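Local coordinates for protein dihydrodipicolinate synthase (Aquifex aeolicus, PDB 2EHH) that probably catalyses the condensation of pyruvate with aspartate semialdehyde to 4-hydroxy-tetrahydrodipicolinate, a step of lysine biosynthesis, at residues G98-V103 with I130-P135; S182-D187 with G201-A206. All blocks are in the same frame, centred on the assembly; numbering follows the deposited sequence.

Contact 1: G98-V103 with I130-P135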
ATOM      1  N   GLY A  98      -4.959   2.702  34.592  1.00 17.96           N
ATOM      2  CA  GLY A  98      -5.484   2.116  33.374  1.00 17.58           C
ATOM      3  C   GLY A  98      -4.462   1.213  32.718  1.00 17.55           C
ATOM      4  O   GLY A  98      -3.284   1.240  33.077  1.00 16.36           O
ATOM      5  N   ALA A  99      -4.919   0.406  31.767  1.00 16.61           N
ATOM      6  CA  ALA A  99      -4.040  -0.507  31.048  1.00 17.57           C
ATOM      7  C   ALA A  99      -4.162  -0.270  29.544  1.00 16.32           C
ATOM      8  O   ALA A  99      -5.268  -0.234  29.007  1.00 17.33           O
ATOM      9  CB  ALA A  99      -4.402  -1.953  31.372  1.00 16.19           C
ATOM     10  N   LEU A 100      -3.022  -0.088  28.883  1.00 15.99           N
ATOM     11  CA  LEU A 100      -2.984   0.118  27.436  1.00 15.92           C
ATOM     12  C   LEU A 100      -2.700  -1.258  26.842  1.00 15.31           C
ATOM     13  O   LEU A 100      -1.644  -1.841  27.090  1.00 16.91           O
ATOM     14  CB  LEU A 100      -1.862   1.084  27.054  1.00 17.77           C
ATOM     15  CG  LEU A 100      -1.743   1.405  25.559  1.00 19.96           C
ATOM     16  CD1 LEU A 100      -2.553   2.658  25.239  1.00 19.79           C
ATOM     17  CD2 LEU A 100      -0.288   1.629  25.202  1.00 21.56           C
ATOM     18  N   VAL A 101      -3.644  -1.776  26.069  1.00 13.55           N
ATOM     19  CA  VAL A 101      -3.510  -3.097  25.478  1.00 14.21           C
ATOM     20  C   VAL A 101      -3.425  -3.000  23.966  1.00 13.23           C
ATOM     21  O   VAL A 101      -4.408  -2.685  23.299  1.00 14.42           O
ATOM     22  CB  VAL A 101      -4.705  -3.972  25.870  1.00 13.69           C
ATOM     23  CG1 VAL A 101      -4.536  -5.374  25.307  1.00 13.38           C
ATOM     24  CG2 VAL A 101      -4.834  -4.003  27.395  1.00 15.35           C
ATOM     25  N   VAL A 102      -2.241  -3.260  23.430  1.00 13.12           N
ATOM     26  CA  VAL A 102      -2.040  -3.170  21.991  1.00 12.63           C
ATOM     27  C   VAL A 102      -2.749  -4.287  21.235  1.00 12.76           C
ATOM     28  O   VAL A 102      -2.944  -5.391  21.757  1.00 12.52           O
ATOM     29  CB  VAL A 102      -0.522  -3.198  21.642  1.00 13.23           C
ATOM     30  CG1 VAL A 102       0.053  -4.589  21.912  1.00 12.53           C
ATOM     31  CG2 VAL A 102      -0.303  -2.792  20.188  1.00 11.02           C
ATOM     32  N   VAL A 103      -3.175  -3.982  20.015  1.00 12.45           N
ATOM     33  CA  VAL A 103      -3.811  -4.983  19.172  1.00 11.93           C
ATOM     34  C   VAL A 103      -2.669  -5.955  18.885  1.00 12.02           C
ATOM     35  O   VAL A 103      -1.573  -5.528  18.539  1.00 13.11           O
ATOM     36  CB  VAL A 103      -4.292  -4.369  17.830  1.00 12.47           C
ATOM     37  CG1 VAL A 103      -4.651  -5.472  16.842  1.00 11.64           C
ATOM     38  CG2 VAL A 103      -5.487  -3.460  18.073  1.00 14.13           C
ATOM     39  N   ILE A 130      -7.512   0.688  27.535  1.00 15.54           N
ATOM     40  CA  ILE A 130      -7.404   1.506  26.333  1.00 15.61           C
ATOM     41  C   ILE A 130      -6.852   0.628  25.218  1.00 15.11           C
ATOM     42  O   ILE A 130      -5.757   0.078  25.340  1.00 13.00           O
ATOM     43  CB  ILE A 130      -6.420   2.688  26.514  1.00 16.17           C
ATOM     44  CG1 ILE A 130      -6.796   3.508  27.748  1.00 17.76           C
ATOM     45  CG2 ILE A 130      -6.438   3.578  25.262  1.00 17.89           C
ATOM     46  CD1 ILE A 130      -5.829   4.646  28.049  1.00 19.84           C
ATOM     47  N   ILE A 131      -7.614   0.483  24.143  1.00 13.75           N
ATOM     48  CA  ILE A 131      -7.163  -0.306  23.004  1.00 14.63           C
ATOM     49  C   ILE A 131      -6.083   0.504  22.287  1.00 15.16           C
ATOM     50  O   ILE A 131      -6.181   1.730  22.190  1.00 15.36           O
ATOM     51  CB  ILE A 131      -8.326  -0.574  22.024  1.00 14.98           C
ATOM     52  CG1 ILE A 131      -9.333  -1.529  22.668  1.00 14.25           C
ATOM     53  CG2 ILE A 131      -7.789  -1.157  20.716  1.00 15.48           C
ATOM     54  CD1 ILE A 131     -10.634  -1.661  21.887  1.00 18.06           C
ATOM     55  N   TYR A 132      -5.049  -0.167  21.793  1.00 14.56           N
ATOM     56  CA  TYR A 132      -3.988   0.536  21.081  1.00 13.43           C
ATOM     57  C   TYR A 132      -3.894  -0.010  19.663  1.00 12.63           C
ATOM     58  O   TYR A 132      -3.424  -1.128  19.444  1.00 11.87           O
ATOM     59  CB  TYR A 132      -2.649   0.377  21.819  1.00 15.45           C
ATOM     60  CG  TYR A 132      -1.475   1.056  21.142  1.00 19.43           C
ATOM     61  CD1 TYR A 132      -1.669   2.083  20.217  1.00 19.01           C
ATOM     62  CD2 TYR A 132      -0.161   0.694  21.454  1.00 22.57           C
ATOM     63  CE1 TYR A 132      -0.592   2.730  19.621  1.00 24.54           C
ATOM     64  CE2 TYR A 132       0.924   1.342  20.862  1.00 24.69           C
ATOM     65  CZ  TYR A 132       0.698   2.358  19.950  1.00 24.96           C
ATOM     66  OH  TYR A 132       1.760   3.024  19.379  1.00 32.02           O
ATOM     67  N   ASN A 133      -4.359   0.790  18.708  1.00 12.39           N
ATOM     68  CA  ASN A 133      -4.357   0.408  17.301  1.00 11.39           C
ATOM     69  C   ASN A 133      -3.242   1.122  16.550  1.00 10.87           C
ATOM     70  O   ASN A 133      -3.207   2.352  16.498  1.00 10.07           O
ATOM     71  CB  ASN A 133      -5.712   0.757  16.667  1.00 11.28           C
ATOM     72  CG  ASN A 133      -5.824   0.303  15.218  1.00 12.62           C
ATOM     73  OD1 ASN A 133      -5.741  -0.891  14.921  1.00 13.49           O
ATOM     74  ND2 ASN A 133      -6.027   1.256  14.311  1.00 10.07           N
ATOM     75  N   ILE A 134      -2.326   0.347  15.978  1.00 12.24           N
ATOM     76  CA  ILE A 134      -1.221   0.905  15.211  1.00 11.65           C
ATOM     77  C   ILE A 134      -0.817  -0.103  14.138  1.00 12.04           C
ATOM     78  O   ILE A 134       0.196  -0.797  14.244  1.00 12.69           O
ATOM     79  CB  ILE A 134      -0.011   1.268  16.117  1.00 13.89           C
ATOM     80  CG1 ILE A 134       1.119   1.842  15.257  1.00 13.37           C
ATOM     81  CG2 ILE A 134       0.440   0.051  16.930  1.00 13.77           C
ATOM     82  CD1 ILE A 134       2.106   2.710  16.029  1.00 14.80           C
ATOM     83  N   PRO A 135      -1.632  -0.194  13.079  1.00 11.05           N
ATOM     84  CA  PRO A 135      -1.418  -1.103  11.954  1.00 11.08           C
ATOM     85  C   PRO A 135      -0.006  -1.065  11.362  1.00 10.41           C
ATOM     86  O   PRO A 135       0.509  -2.096  10.928  1.00  9.78           O
ATOM     87  CB  PRO A 135      -2.481  -0.661  10.947  1.00 12.32           C
ATOM     88  CG  PRO A 135      -3.592  -0.187  11.831  1.00 13.28           C
ATOM     89  CD  PRO A 135      -2.859   0.603  12.886  1.00 11.02           C
TER

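Contact 2: S182-D187 with G201-A206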
ATOM      1  N   SER A 182     -13.665   7.169  24.531  1.00 18.75           N
ATOM      2  CA  SER A 182     -12.701   8.221  24.265  1.00 19.82           C
ATOM      3  C   SER A 182     -11.636   7.846  23.241  1.00 17.96           C
ATOM      4  O   SER A 182     -10.981   6.812  23.360  1.00 16.34           O
ATOM      5  CB  SER A 182     -12.029   8.643  25.571  1.00 22.49           C
ATOM      6  OG  SER A 182     -10.860   9.401  25.315  1.00 28.41           O
ATOM      7  N   VAL A 183     -11.480   8.686  22.225  1.00 15.63           N
ATOM      8  CA  VAL A 183     -10.458   8.460  21.213  1.00 15.29           C
ATOM      9  C   VAL A 183      -9.253   9.338  21.530  1.00 13.04           C
ATOM     10  O   VAL A 183      -9.383  10.546  21.739  1.00 13.42           O
ATOM     11  CB  VAL A 183     -10.949   8.819  19.799  1.00 14.91           C
ATOM     12  CG1 VAL A 183      -9.795   8.686  18.804  1.00 14.34           C
ATOM     13  CG2 VAL A 183     -12.102   7.912  19.402  1.00 15.17           C
ATOM     14  N   LEU A 184      -8.078   8.726  21.573  1.00 13.42           N
ATOM     15  CA  LEU A 184      -6.855   9.461  21.849  1.00 12.25           C
ATOM     16  C   LEU A 184      -5.938   9.367  20.639  1.00 12.52           C
ATOM     17  O   LEU A 184      -5.749   8.287  20.079  1.00 12.04           O
ATOM     18  CB  LEU A 184      -6.155   8.874  23.073  1.00 13.51           C
ATOM     19  CG  LEU A 184      -6.920   8.991  24.397  1.00 13.83           C
ATOM     20  CD1 LEU A 184      -6.228   8.165  25.469  1.00 14.89           C
ATOM     21  CD2 LEU A 184      -6.994  10.455  24.805  1.00 13.61           C
ATOM     22  N   SER A 185      -5.378  10.501  20.231  1.00 13.95           N
ATOM     23  CA  SER A 185      -4.469  10.524  19.089  1.00 13.93           C
ATOM     24  C   SER A 185      -3.205   9.745  19.408  1.00 16.13           C
ATOM     25  O   SER A 185      -2.633   9.891  20.489  1.00 14.54           O
ATOM     26  CB  SER A 185      -4.081  11.959  18.737  1.00 13.27           C
ATOM     27  OG  SER A 185      -3.061  11.972  17.749  1.00 15.08           O
ATOM     28  N   GLY A 186      -2.772   8.919  18.462  1.00 16.89           N
ATOM     29  CA  GLY A 186      -1.562   8.142  18.660  1.00 18.29           C
ATOM     30  C   GLY A 186      -0.429   8.708  17.824  1.00 18.37           C
ATOM     31  O   GLY A 186       0.584   8.050  17.600  1.00 17.76           O
ATOM     32  N   ASP A 187      -0.601   9.941  17.361  1.00 17.27           N
ATOM     33  CA  ASP A 187       0.408  10.597  16.543  1.00 17.78           C
ATOM     34  C   ASP A 187       0.346  12.105  16.746  1.00 16.60           C
ATOM     35  O   ASP A 187      -0.681  12.735  16.486  1.00 14.86           O
ATOM     36  CB  ASP A 187       0.191  10.224  15.077  1.00 21.73           C
ATOM     37  CG  ASP A 187       0.616   8.793  14.777  1.00 28.38           C
ATOM     38  OD1 ASP A 187       1.822   8.482  14.925  1.00 29.47           O
ATOM     39  OD2 ASP A 187      -0.257   7.980  14.401  1.00 29.67           O
ATOM     40  N   GLY A 201      -7.766  13.802  23.401  1.00 16.93           N
ATOM     41  CA  GLY A 201      -6.401  14.049  23.813  1.00 16.96           C
ATOM     42  C   GLY A 201      -5.411  13.282  22.962  1.00 17.12           C
ATOM     43  O   GLY A 201      -5.739  12.839  21.860  1.00 15.93           O
ATOM     44  N   VAL A 202      -4.198  13.117  23.481  1.00 16.05           N
ATOM     45  CA  VAL A 202      -3.153  12.407  22.760  1.00 15.33           C
ATOM     46  C   VAL A 202      -2.213  11.639  23.682  1.00 16.26           C
ATOM     47  O   VAL A 202      -1.942  12.066  24.807  1.00 16.27           O
ATOM     48  CB  VAL A 202      -2.286  13.397  21.930  1.00 16.66           C
ATOM     49  CG1 VAL A 202      -1.663  14.448  22.849  1.00 16.47           C
ATOM     50  CG2 VAL A 202      -1.185  12.644  21.189  1.00 12.77           C
ATOM     51  N   ILE A 203      -1.754  10.479  23.219  1.00 13.57           N
ATOM     52  CA  ILE A 203      -0.761   9.716  23.962  1.00 13.09           C
ATOM     53  C   ILE A 203       0.422  10.041  23.063  1.00 14.75           C
ATOM     54  O   ILE A 203       0.616   9.439  22.005  1.00 12.72           O
ATOM     55  CB  ILE A 203      -1.086   8.213  24.005  1.00 13.63           C
ATOM     56  CG1 ILE A 203      -2.292   7.993  24.930  1.00 13.74           C
ATOM     57  CG2 ILE A 203       0.114   7.437  24.536  1.00 14.53           C
ATOM     58  CD1 ILE A 203      -2.697   6.543  25.128  1.00 14.27           C
ATOM     59  N   SER A 204       1.163  11.055  23.502  1.00 15.92           N
ATOM     60  CA  SER A 204       2.285  11.659  22.792  1.00 14.94           C
ATOM     61  C   SER A 204       3.718  11.190  23.019  1.00 16.83           C
ATOM     62  O   SER A 204       4.070  10.662  24.075  1.00 17.25           O
ATOM     63  CB  SER A 204       2.217  13.175  23.051  1.00 15.84           C
ATOM     64  OG  SER A 204       3.405  13.852  22.681  1.00 12.84           O
ATOM     65  N   VAL A 205       4.537  11.405  21.989  1.00 16.05           N
ATOM     66  CA  VAL A 205       5.959  11.100  22.020  1.00 15.23           C
ATOM     67  C   VAL A 205       6.659  12.436  22.288  1.00 16.01           C
ATOM     68  O   VAL A 205       7.563  12.523  23.120  1.00 15.15           O
ATOM     69  CB  VAL A 205       6.452  10.531  20.658  1.00 15.78           C
ATOM     70  CG1 VAL A 205       7.971  10.560  20.589  1.00 14.47           C
ATOM     71  CG2 VAL A 205       5.956   9.101  20.483  1.00 13.09           C
ATOM     72  N   ALA A 206       6.217  13.478  21.584  1.00 14.47           N
ATOM     73  CA  ALA A 206       6.790  14.816  21.718  1.00 15.36           C
ATOM     74  C   ALA A 206       6.704  15.333  23.151  1.00 16.87           C
ATOM     75  O   ALA A 206       7.492  16.186  23.560  1.00 15.87           O
ATOM     76  CB  ALA A 206       6.086  15.787  20.773  1.00 12.12           C
TER

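Contact 1: G98-V103 with I130-P135
Leu100 and Val102 both meet the Tyr132 ring at CD2, each coming in obliquely. CD2 of Leu100 lies 3.9 Å from CD2 of Tyr132, and CG2 of Val102 comes to 3.7 Å from that ring carbon. With CG anti to its own backbone N (chi1 179°), the tyrosine carries its ring out from the strand so that CD2 comes up against both methyl groups. Within its own segment, CG2 of Ile134 sits 3.8 Å above one face of the Tyr132 ring, towards the rim. Branched aliphatic residues suit this place because they give a bulky aromatic ring a firm, apolar seat. The other branch of Leu100, CD1, crosses Ile130 at CG2, 4.0 Å away. Leu100, Ile130, Val102 and Tyr132 thus share one face of the sheet, while Val101 and Ile131 turn to the other and pack on Phe118 of helix 111-124.

The backbones run parallel, and four hydrogen bonds fix the register. Ile130 N to Ala99 O (2.8 Å) is nearly straight, whereas Tyr132 N reaches Val101 O (3.0 Å) from above the carbonyl plane, at a more bent 142°. Val103 N closes the series on Tyr132 O. Tyr132, the probable catalytic proton donor/acceptor, lies beside Lys161 and is also packed by Tyr106 of a second subunit. The pair forms neighbouring strands of a right-handed beta-alpha-beta unit in a TIM barrel, presenting an active-site tyrosine from the sheet.

Contact 2: S182-D187 with G201-A206
Leu184 reaches across to two places at once: its CD1 crosses Ile203 at CD1, 3.9 Å away, while its CD2 lies over the backbone of Gly201, 3.7 Å from Gly201 C. Glycine suits that spot because a CB would crowd the methyl group, and the backbone angles would jam it against the preceding carbonyl. Replacing Leu184 with an alanine would probably leave Ile203 CD1 without this apolar neighbour and the Gly201 backbone less well covered. On the other face, CG2 of Val202 is pressed to 3.2 Å from Ser185 O; a chi1 of 58° sets CG1 between the backbone N and the carbonyl carbon and leaves CG2 anti to N, against that oxygen.

Two nearly straight bonds fasten the parallel strands, from Ser185 N to Gly201 O (2.9 Å) and from Ile203 N to Ser185 O (2.9 Å). Gly201 N, though buried, has no partner in the model. Just past the strand, Asp187 N donates to Ser185 OG (3.2 Å), an ST turn that fits a small hydroxyl residue at the strand end.

Ile203, a probable pyruvate-binding residue, packs on Lys161 of strand 157-162. Ser185 and Val202 instead face helix 191-196, the connection between these two strands, and Val183 rests on helix 167-177.

How the contacts relate
Both contacts are buried pairs of adjacent parallel strands in the same eight-stranded barrel, each joined through a helix in a beta-alpha-beta unit. Strand 157-162 lies between them in the sheet and bears Lys161, which both approach: contact 1 with Tyr132, contact 2 with Ile203. The two meet in the barrel interior, where Leu100 CD1 touches Ile203 CD1 at 3.9 Å. Their chemistry differs. Contact 1 is the more extensive, with four interstrand bonds and an aromatic ring seated among aliphatic groups, and it also touches a second subunit. Contact 2 has two such bonds, small residues and an ST turn at Ser185, and no other chain touches its segments.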